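PDB 2XET: F1 capsule-anchoring protein from Yersinia pestis, which acts as the Caf1A usher in F1 antigen assembly, probably at the outer membrane, and is represented here by its C-terminal domain. Local coordinates for residues A[6-12]-A[81-87]; A[16-22]-A[32-38]; A[2-6]-A[75-81]. One frame throughout, in Å; residues are numbered along the deposited sequence.

Contact 1: residues A[6-12]-A[81-87]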
loop_
_atom_site.group_PDB
_atom_site.type_symbol
_atom_site.label_atom_id
_atom_site.label_comp_id
_atom_site.label_asym_id
_atom_site.label_seq_id
_atom_site.Cartn_x
_atom_site.Cartn_y
_atom_site.Cartn_z
ATOM N N LEU A 6 -1.998 -5.090 4.093
ATOM C CA LEU A 6 -1.284 -3.865 4.459
ATOM C C LEU A 6 -2.221 -2.780 4.983
ATOM O O LEU A 6 -3.119 -2.326 4.263
ATOM C CB LEU A 6 -0.512 -3.337 3.241
ATOM C CG LEU A 6 0.381 -2.121 3.459
ATOM C CD1 LEU A 6 1.516 -2.455 4.431
ATOM C CD2 LEU A 6 0.923 -1.650 2.109
ATOM N N HIS A 7 -2.048 -2.411 6.256
ATOM C CA HIS A 7 -2.863 -1.367 6.850
ATOM C C HIS A 7 -2.162 -0.047 6.649
ATOM O O HIS A 7 -1.047 0.137 7.131
ATOM C CB HIS A 7 -3.072 -1.610 8.363
ATOM C CG HIS A 7 -4.033 -0.662 9.004
ATOM N ND1 HIS A 7 -4.013 -0.395 10.359
ATOM C CD2 HIS A 7 -5.048 0.076 8.489
ATOM C CE1 HIS A 7 -4.967 0.475 10.648
ATOM N NE2 HIS A 7 -5.607 0.779 9.534
ATOM N N LEU A 8 -2.806 0.853 5.909
ATOM C CA LEU A 8 -2.225 2.149 5.584
ATOM C C LEU A 8 -2.844 3.241 6.428
ATOM O O LEU A 8 -4.034 3.218 6.667
ATOM C CB LEU A 8 -2.464 2.460 4.094
ATOM C CG LEU A 8 -1.722 1.577 3.088
ATOM C CD1 LEU A 8 -2.428 1.670 1.727
ATOM C CD2 LEU A 8 -0.242 1.974 2.973
ATOM N N LYS A 9 -2.040 4.208 6.866
ATOM C CA LYS A 9 -2.582 5.417 7.498
ATOM C C LYS A 9 -1.787 6.593 6.937
ATOM O O LYS A 9 -0.572 6.462 6.739
ATOM C CB LYS A 9 -2.473 5.348 9.028
ATOM C CG LYS A 9 -3.213 6.478 9.756
ATOM C CD LYS A 9 -3.304 6.276 11.270
ATOM C CE LYS A 9 -1.927 5.978 11.872
ATOM N NZ LYS A 9 -1.878 6.020 13.353
ATOM N N ARG A 10 -2.466 7.714 6.661
ATOM C CA ARG A 10 -1.778 8.882 6.136
ATOM C C ARG A 10 -0.847 9.482 7.201
ATOM O O ARG A 10 -1.070 9.294 8.409
ATOM C CB ARG A 10 -2.791 9.947 5.701
ATOM C CG ARG A 10 -3.585 9.558 4.434
ATOM C CD ARG A 10 -4.936 10.285 4.409
ATOM N NE ARG A 10 -4.837 11.729 4.627
ATOM C CZ ARG A 10 -5.389 12.654 3.836
ATOM N NH1 ARG A 10 -6.076 12.309 2.765
ATOM N NH2 ARG A 10 -5.261 13.938 4.136
ATOM N N SER A 11 0.166 10.241 6.748
ATOM C CA SER A 11 1.090 10.921 7.670
ATOM C C SER A 11 0.395 11.964 8.592
ATOM O O SER A 11 0.938 12.324 9.666
ATOM C CB SER A 11 2.274 11.529 6.916
ATOM O OG SER A 11 1.839 12.253 5.781
ATOM N N ASP A 12 -0.790 12.430 8.192
ATOM C CA ASP A 12 -1.575 13.361 9.011
ATOM C C ASP A 12 -2.535 12.624 9.966
ATOM O O ASP A 12 -3.433 13.218 10.546
ATOM C CB ASP A 12 -2.278 14.422 8.131
ATOM C CG ASP A 12 -3.391 13.856 7.241
ATOM O OD1 ASP A 12 -3.580 12.626 7.196
ATOM O OD2 ASP A 12 -4.055 14.695 6.560
ATOM N N LEU A 81 0.633 -6.453 8.035
ATOM C CA LEU A 81 1.616 -5.387 8.238
ATOM C C LEU A 81 0.983 -3.997 8.222
ATOM O O LEU A 81 -0.118 -3.808 7.683
ATOM C CB LEU A 81 2.683 -5.462 7.145
ATOM C CG LEU A 81 3.494 -6.754 6.944
ATOM C CD1 LEU A 81 4.677 -6.497 6.032
ATOM C CD2 LEU A 81 3.976 -7.329 8.276
ATOM N N SER A 82 1.696 -3.030 8.807
ATOM C CA SER A 82 1.249 -1.641 8.826
ATOM C C SER A 82 2.366 -0.732 8.359
ATOM O O SER A 82 3.545 -0.999 8.624
ATOM C CB SER A 82 0.838 -1.212 10.235
ATOM O OG SER A 82 -0.302 -1.923 10.705
ATOM N N THR A 83 2.005 0.343 7.664
ATOM C CA THR A 83 3.001 1.350 7.326
ATOM C C THR A 83 2.368 2.736 7.156
ATOM O O THR A 83 1.149 2.869 7.091
ATOM C CB THR A 83 3.828 0.947 6.085
ATOM O OG1 THR A 83 5.015 1.752 6.027
ATOM C CG2 THR A 83 3.001 1.108 4.781
ATOM N N THR A 84 3.207 3.759 7.167
ATOM C CA THR A 84 2.738 5.114 6.919
ATOM C C THR A 84 2.698 5.397 5.444
ATOM O O THR A 84 3.588 4.993 4.695
ATOM C CB THR A 84 3.688 6.142 7.548
ATOM O OG1 THR A 84 3.838 5.842 8.926
ATOM C CG2 THR A 84 3.150 7.557 7.413
ATOM N N CYS A 85 1.654 6.110 5.037
ATOM C CA CYS A 85 1.560 6.617 3.680
ATOM C C CYS A 85 1.827 8.135 3.757
ATOM O O CYS A 85 0.996 8.904 4.263
ATOM C CB CYS A 85 0.177 6.287 3.111
ATOM S SG CYS A 85 0.039 6.196 1.309
ATOM N N ILE A 86 2.993 8.537 3.275
ATOM C CA ILE A 86 3.438 9.918 3.435
ATOM C C ILE A 86 2.790 10.771 2.346
ATOM O O ILE A 86 2.971 10.525 1.140
ATOM C CB ILE A 86 4.988 10.010 3.419
ATOM C CG1 ILE A 86 5.558 9.312 4.666
ATOM C CG2 ILE A 86 5.443 11.456 3.330
ATOM C CD1 ILE A 86 7.099 9.184 4.699
ATOM N N LEU A 87 2.023 11.768 2.772
ATOM C CA LEU A 87 1.264 12.597 1.797
ATOM C C LEU A 87 2.181 13.340 0.837
ATOM O O LEU A 87 3.200 13.923 1.257
ATOM C CB LEU A 87 0.368 13.608 2.523
ATOM C CG LEU A 87 -0.851 12.933 3.154
ATOM C CD1 LEU A 87 -1.387 13.700 4.358
ATOM C CD2 LEU A 87 -1.976 12.708 2.087
#
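The carbonyl oxygen of Leu81 receives the backbone N-H of His7 at 2.8 Å (N to O), and Leu6 CA adds a CA-H...O contact to the same atom. From there the two strands run parallel, 25° apart in direction, and each uses alternate residues to bond its partner. His7 O takes Thr83 N, and Lys9 O takes Cys85 N at 2.8 Å. Between them the bond from Lys9 N to Thr83 O is weak, stretched to 3.5 Å. Cys85 O then accepts Ser11 N, and beyond strand 6-10 a side chain takes over: Ser11 OG accepts the N-H of Leu87, almost straight, at 3.1 Å. A chi1 of 47° sets that hydroxyl between the serine's own N and carbonyl carbon, where it meets the Leu87 N-H.

Leu87 closes this end with both of its methyls. CD2 lies over the centre of the Arg10 guanidinium, 3.8 Å from CZ, while CD1 meets Asp12 CG at 3.5 Å. Arg10 holds the aspartate side-on, NE to OD1 and NH2 to OD2, in a salt bridge that fixes the rotation of the flat group beneath the leucine. Asp12 OD2 has a second cationic partner in Lys14.

On the buried side, Leu6 CD1 and Leu8 CD2 both reach the methyl of Thr83, Leu8 CD2 coming to 3.8 Å of Thr83 CG2. Leu8 runs alongside the threonine, whereas Leu6 slants across it.

Strand 2-10 lies between strands 79-87 and 39-45, and the far edge of 79-87 pairs with 62-68, to which Cys85 is also tied by its disulfide to Cys63. Leu6, Leu8 and Cys85 pack inward on Ile51 and Val53 of strand 48-54, in the core of this transthyretin-clan domain.

Contact 2: residues A[16-22]-A[32-38]. With SO4 (sulfate ion), chain C.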
loop_
_atom_site.group_PDB
_atom_site.type_symbol
_atom_site.label_atom_id
_atom_site.label_comp_id
_atom_site.label_asym_id
_atom_site.label_seq_id
_atom_site.Cartn_x
_atom_site.Cartn_y
_atom_site.Cartn_z
ATOM N N VAL A 16 -6.548 6.211 4.981
ATOM C CA VAL A 16 -6.513 6.416 3.526
ATOM C C VAL A 16 -7.960 6.243 3.025
ATOM O O VAL A 16 -8.664 5.337 3.469
ATOM C CB VAL A 16 -5.597 5.404 2.840
ATOM C CG1 VAL A 16 -5.815 5.389 1.313
ATOM C CG2 VAL A 16 -4.119 5.719 3.155
ATOM N N PRO A 17 -8.423 7.132 2.143
ATOM C CA PRO A 17 -9.814 7.038 1.652
ATOM C C PRO A 17 -10.206 5.654 1.073
ATOM O O PRO A 17 -9.449 5.055 0.302
ATOM C CB PRO A 17 -9.855 8.105 0.549
ATOM C CG PRO A 17 -8.889 9.134 1.017
ATOM C CD PRO A 17 -7.737 8.330 1.635
ATOM N N PHE A 18 -11.380 5.182 1.488
ATOM C CA PHE A 18 -12.017 3.976 0.939
ATOM C C PHE A 18 -12.109 4.146 -0.586
ATOM O O PHE A 18 -12.726 5.095 -1.084
ATOM C CB PHE A 18 -13.412 3.845 1.583
ATOM C CG PHE A 18 -14.223 2.647 1.117
ATOM C CD1 PHE A 18 -13.614 1.527 0.553
ATOM C CD2 PHE A 18 -15.611 2.634 1.305
ATOM C CE1 PHE A 18 -14.356 0.420 0.142
ATOM C CE2 PHE A 18 -16.394 1.526 0.907
ATOM C CZ PHE A 18 -15.775 0.412 0.318
ATOM N N GLY A 19 -11.451 3.259 -1.329
ATOM C CA GLY A 19 -11.493 3.320 -2.802
ATOM C C GLY A 19 -10.239 3.843 -3.483
ATOM O O GLY A 19 -10.137 3.808 -4.728
ATOM N N SER A 20 -9.284 4.342 -2.681
ATOM C CA SER A 20 -7.997 4.769 -3.229
ATOM C C SER A 20 -7.317 3.640 -4.007
ATOM O O SER A 20 -7.366 2.460 -3.617
ATOM C CB SER A 20 -7.062 5.254 -2.121
ATOM O OG SER A 20 -7.650 6.281 -1.341
ATOM N N ILE A 21 -6.653 4.024 -5.085
ATOM C CA ILE A 21 -5.997 3.039 -5.934
ATOM C C ILE A 21 -4.515 2.890 -5.563
ATOM O O ILE A 21 -3.791 3.887 -5.418
ATOM C CB ILE A 21 -6.155 3.400 -7.408
ATOM C CG1 ILE A 21 -7.664 3.458 -7.811
ATOM C CG2 ILE A 21 -5.398 2.396 -8.276
ATOM C CD1 ILE A 21 -8.416 2.164 -7.627
ATOM N N VAL A 22 -4.082 1.635 -5.405
ATOM C CA VAL A 22 -2.709 1.333 -5.021
ATOM C C VAL A 22 -1.968 0.891 -6.257
ATOM O O VAL A 22 -2.464 0.030 -6.988
ATOM C CB VAL A 22 -2.645 0.221 -3.961
ATOM C CG1 VAL A 22 -1.197 -0.094 -3.569
ATOM C CG2 VAL A 22 -3.456 0.615 -2.735
ATOM N N GLY A 32 -4.070 -2.818 -6.496
ATOM C CA GLY A 32 -5.147 -3.150 -5.555
ATOM C C GLY A 32 -5.934 -1.909 -5.183
ATOM O O GLY A 32 -5.641 -0.818 -5.682
ATOM N N ILE A 33 -6.953 -2.090 -4.346
ATOM C CA ILE A 33 -7.839 -0.987 -3.951
ATOM C C ILE A 33 -7.984 -0.964 -2.433
ATOM O O ILE A 33 -8.176 -1.996 -1.800
ATOM C CB ILE A 33 -9.260 -1.149 -4.548
ATOM C CG1 ILE A 33 -9.214 -1.497 -6.047
ATOM C CG2 ILE A 33 -10.084 0.117 -4.319
ATOM C CD1 ILE A 33 -10.562 -2.006 -6.584
ATOM N N VAL A 34 -7.867 0.223 -1.852
ATOM C CA VAL A 34 -7.950 0.374 -0.392
ATOM C C VAL A 34 -9.410 0.213 0.026
ATOM O O VAL A 34 -10.297 0.785 -0.590
ATOM C CB VAL A 34 -7.382 1.727 0.027
ATOM C CG1 VAL A 34 -7.609 1.989 1.529
ATOM C CG2 VAL A 34 -5.875 1.795 -0.316
ATOM N N GLY A 35 -9.643 -0.645 1.013
ATOM C CA GLY A 35 -11.008 -0.955 1.455
ATOM C C GLY A 35 -11.491 -0.097 2.607
ATOM O O GLY A 35 -10.875 0.945 2.921
ATOM N N ASP A 36 -12.587 -0.527 3.236
ATOM C CA ASP A 36 -13.271 0.312 4.252
ATOM C C ASP A 36 -12.619 0.304 5.639
ATOM O O ASP A 36 -13.065 1.039 6.523
ATOM C CB ASP A 36 -14.791 0.039 4.338
ATOM C CG ASP A 36 -15.112 -1.380 4.781
ATOM O OD1 ASP A 36 -14.238 -2.057 5.352
ATOM O OD2 ASP A 36 -16.256 -1.823 4.556
ATOM N N ASN A 37 -11.574 -0.512 5.820
ATOM C CA ASN A 37 -10.723 -0.475 7.029
ATOM C C ASN A 37 -9.309 0.087 6.708
ATOM O O ASN A 37 -8.332 -0.155 7.430
ATOM C CB ASN A 37 -10.634 -1.867 7.662
ATOM C CG ASN A 37 -11.955 -2.339 8.271
ATOM O OD1 ASN A 37 -12.666 -1.581 8.917
ATOM N ND2 ASN A 37 -12.277 -3.623 8.077
ATOM N N SER A 38 -9.219 0.841 5.605
ATOM C CA SER A 38 -7.955 1.462 5.190
ATOM C C SER A 38 -6.835 0.436 5.016
ATOM O O SER A 38 -5.658 0.693 5.337
ATOM C CB SER A 38 -7.529 2.574 6.158
ATOM O OG SER A 38 -6.523 3.385 5.565
HETATM S S SO4 C . -8.769 -5.261 6.427
HETATM O O1 SO4 C . -8.221 -6.566 6.065
HETATM O O2 SO4 C . -8.234 -4.772 7.701
HETATM O O3 SO4 C . -8.484 -4.289 5.393
HETATM O O4 SO4 C . -10.214 -5.396 6.596
HETATM O O HOH W 1 -10.764 3.661 4.283
#
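Val22 and Gly32 form a hydrogen-bonded antiparallel pair: Val22 N reaches Gly32 O at 2.9 Å, and the return bond is weak. Ile21 and Ile33 follow as a non-hydrogen-bonded pair. Further on, Val34 is held through its backbone N and O, the N giving to Ser20 O at 2.9 Å and the O taking Gly19 N at 2.8 Å.

Other polar bonds secure the turns. Ser38 OG accepts Val16 N at 2.9 Å and is also bonded to Leu8 O, while one water bridges Val16 O and Gly35 O. Within the type II turn 17-20, both OG and N of Ser20 reach Pro17 O from the same face of its plane.

The apolar part centres on Val34. Its CG1 lies anti to the backbone N (chi1 173°) and rests on Val16 CG1, while CG2 meets Val22 CG2 at 3.6 Å. Nearer the surface, Asp36 CB stands 3.9 Å from the centroid of the Phe18 ring, squarely over one face in a CH-pi contact, and Val34 O lies at the ring's edge.

Altogether this is the base of the beta hairpin 21-24/32-33, where the pairing gives way to paired turns, type II on one arm and type I (35-38) on the other.

Contact 3: residues A[2-6]-A[75-81]. With SO4 (sulfate ion), chain D; SO4 (sulfate ion), chain C.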
loop_
_atom_site.group_PDB
_atom_site.type_symbol
_atom_site.label_atom_id
_atom_site.label_comp_id
_atom_site.label_asym_id
_atom_site.label_seq_id
_atom_site.Cartn_x
_atom_site.Cartn_y
_atom_site.Cartn_z
ATOM N N GLY A 2 5.586 -12.708 -2.302
ATOM C CA GLY A 2 5.054 -12.298 -1.011
ATOM C C GLY A 2 3.614 -11.831 -1.074
ATOM O O GLY A 2 3.240 -11.080 -1.962
ATOM N N ARG A 3 2.818 -12.265 -0.098
ATOM C CA ARG A 3 1.450 -11.799 0.015
ATOM C C ARG A 3 1.210 -11.229 1.403
ATOM O O ARG A 3 1.727 -11.748 2.419
ATOM C CB ARG A 3 0.451 -12.908 -0.344
ATOM C CG ARG A 3 0.401 -14.060 0.616
ATOM C CD ARG A 3 -0.139 -15.373 0.002
ATOM N NE ARG A 3 0.826 -16.018 -0.902
ATOM C CZ ARG A 3 1.857 -16.795 -0.535
ATOM N NH1 ARG A 3 2.148 -17.047 0.747
ATOM N NH2 ARG A 3 2.645 -17.321 -1.470
ATOM N N LEU A 4 0.429 -10.154 1.449
ATOM C CA LEU A 4 0.200 -9.462 2.711
ATOM C C LEU A 4 -1.051 -8.615 2.726
ATOM O O LEU A 4 -1.496 -8.136 1.676
ATOM C CB LEU A 4 1.407 -8.580 3.049
ATOM C CG LEU A 4 1.373 -7.163 2.470
ATOM C CD1 LEU A 4 2.206 -6.261 3.370
ATOM C CD2 LEU A 4 1.904 -7.225 1.074
ATOM N N PHE A 5 -1.583 -8.445 3.937
ATOM C CA PHE A 5 -2.586 -7.445 4.269
ATOM C C PHE A 5 -1.777 -6.235 4.734
ATOM O O PHE A 5 -0.961 -6.359 5.680
ATOM C CB PHE A 5 -3.457 -7.914 5.439
ATOM C CG PHE A 5 -4.343 -9.096 5.107
ATOM C CD1 PHE A 5 -5.631 -8.899 4.603
ATOM C CD2 PHE A 5 -3.884 -10.397 5.299
ATOM C CE1 PHE A 5 -6.445 -9.994 4.291
ATOM C CE2 PHE A 5 -4.690 -11.495 4.977
ATOM C CZ PHE A 5 -5.968 -11.287 4.474
ATOM N N LEU A 6 -1.998 -5.090 4.093
ATOM C CA LEU A 6 -1.284 -3.865 4.459
ATOM C C LEU A 6 -2.221 -2.780 4.983
ATOM O O LEU A 6 -3.119 -2.326 4.263
ATOM C CB LEU A 6 -0.512 -3.337 3.241
ATOM C CG LEU A 6 0.381 -2.121 3.459
ATOM C CD1 LEU A 6 1.516 -2.455 4.431
ATOM C CD2 LEU A 6 0.923 -1.650 2.109
ATOM N N ILE A 75 6.454 -19.890 2.405
ATOM C CA ILE A 75 5.292 -20.029 3.290
ATOM C C ILE A 75 3.988 -19.774 2.520
ATOM O O ILE A 75 4.002 -19.064 1.517
ATOM C CB ILE A 75 5.381 -19.085 4.507
ATOM C CG1 ILE A 75 5.459 -17.615 4.050
ATOM C CG2 ILE A 75 6.591 -19.456 5.357
ATOM C CD1 ILE A 75 4.965 -16.610 5.095
ATOM N N SER A 76 2.885 -20.373 2.975
ATOM C CA SER A 76 1.597 -20.248 2.261
ATOM C C SER A 76 0.678 -19.163 2.801
ATOM O O SER A 76 -0.329 -18.843 2.158
ATOM C CB SER A 76 0.832 -21.582 2.286
ATOM O OG SER A 76 0.440 -21.899 3.616
ATOM N N GLY A 77 1.011 -18.622 3.979
ATOM C CA GLY A 77 0.183 -17.629 4.665
ATOM C C GLY A 77 0.381 -16.197 4.206
ATOM O O GLY A 77 0.958 -15.946 3.146
ATOM N N ALA A 78 -0.111 -15.259 5.026
ATOM C CA ALA A 78 -0.121 -13.845 4.670
ATOM C C ALA A 78 0.211 -13.007 5.908
ATOM O O ALA A 78 -0.344 -13.223 6.982
ATOM C CB ALA A 78 -1.475 -13.454 4.103
ATOM N N TYR A 79 1.147 -12.083 5.747
ATOM C CA TYR A 79 1.495 -11.156 6.828
ATOM C C TYR A 79 0.412 -10.106 7.032
ATOM O O TYR A 79 -0.304 -9.753 6.097
ATOM C CB TYR A 79 2.798 -10.464 6.469
ATOM C CG TYR A 79 3.965 -11.396 6.560
ATOM C CD1 TYR A 79 4.461 -11.789 7.800
ATOM C CD2 TYR A 79 4.561 -11.920 5.406
ATOM C CE1 TYR A 79 5.545 -12.651 7.893
ATOM C CE2 TYR A 79 5.633 -12.782 5.494
ATOM C CZ TYR A 79 6.113 -13.154 6.731
ATOM O OH TYR A 79 7.163 -14.031 6.852
ATOM N N ARG A 80 0.328 -9.592 8.258
ATOM C CA ARG A 80 -0.561 -8.508 8.623
ATOM C C ARG A 80 0.386 -7.358 8.989
ATOM O O ARG A 80 0.943 -7.351 10.102
ATOM C CB ARG A 80 -1.362 -8.986 9.835
ATOM C CG ARG A 80 -2.537 -8.187 10.249
ATOM C CD ARG A 80 -3.747 -8.351 9.366
ATOM N NE ARG A 80 -4.696 -7.342 9.781
ATOM C CZ ARG A 80 -5.718 -6.918 9.057
ATOM N NH1 ARG A 80 -5.955 -7.433 7.851
ATOM N NH2 ARG A 80 -6.501 -5.970 9.552
ATOM N N LEU A 81 0.633 -6.453 8.035
ATOM C CA LEU A 81 1.616 -5.387 8.238
ATOM C C LEU A 81 0.983 -3.997 8.222
ATOM O O LEU A 81 -0.118 -3.808 7.683
ATOM C CB LEU A 81 2.683 -5.462 7.145
ATOM C CG LEU A 81 3.494 -6.754 6.944
ATOM C CD1 LEU A 81 4.677 -6.497 6.032
ATOM C CD2 LEU A 81 3.976 -7.329 8.276
HETATM S S SO4 D . 2.072 -15.169 -4.543
HETATM O O1 SO4 D . 0.822 -15.540 -3.862
HETATM O O2 SO4 D . 2.546 -13.917 -3.988
HETATM O O3 SO4 D . 3.037 -16.245 -4.312
HETATM O O4 SO4 D . 1.788 -15.035 -5.977
HETATM S S SO4 C . -8.769 -5.261 6.427
HETATM O O1 SO4 C . -8.221 -6.566 6.065
HETATM O O2 SO4 C . -8.234 -4.772 7.701
HETATM O O3 SO4 C . -8.484 -4.289 5.393
HETATM O O4 SO4 C . -10.214 -5.396 6.596
HETATM O O HOH W 2 3.548 -13.972 2.431
#
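Leu4, Phe5 and Leu6 pair in parallel with Tyr79, Arg80 and Leu81, the short strand segments 42° apart, and Phe5 bonds that strand through both its N (to Tyr79 O) and its O (to Leu81 N).

Before the strand 79-81 begins, Arg3 does the holding. Its NH1 forks to two carbonyls at the guanidinium edge, Ile75 O at 2.8 Å and Gly77 O at 2.9 Å. Along another edge of the guanidinium, NE and NH2 bind one sulfate, NE meeting its O1 at 3.0 Å. A bend at chi3 (74°) turns the group so that it serves both.

Arg80 reaches over to Phe5 on the neighbouring strand, its NH1 3.5 Å from Phe5 CB, with guanidinium and ring planes 53° apart. NH1 and NH2 bind O1 and O2 of a second sulfate, which Asn37 shares; both ions probably come from the crystallisation liquor. Phe5 CE2 also touches Ala78 CB, and its ring meets that of Tyr41.

On the other face of the sheet from Phe5 and Arg80, Leu4 CD1 abuts Leu81 CD1 at 3.6 Å, the two side chains crossing at about a right angle and continuing onto Leu69.

Such pairing sets the chain's first and last strands next to each other, running the same way, in the mixed sheet of this transthyretin-clan domain.

Contacts 1 and 3 are successive parts of one parallel pairing between strands 2-10 and 79-87, their centres about 17 Å apart and Leu6 and Leu81 common to both. Contact 2, the hairpin base 16-22/32-38, is nested in the chain between these strands, about 11 Å from contact 1 and about 17 Å from contact 3, centre to centre. It meets contact 1 through Ser38 and Leu8, and where Val16 CG2 packs on Leu8 CB. With contact 3 it shares one sulfate. All three reach the same mixed sheet, contact 2 through its short hairpin strands at 21-22 and 32-33, so the first and last strands, paired in parallel, close the loop of chain that contains the hairpin.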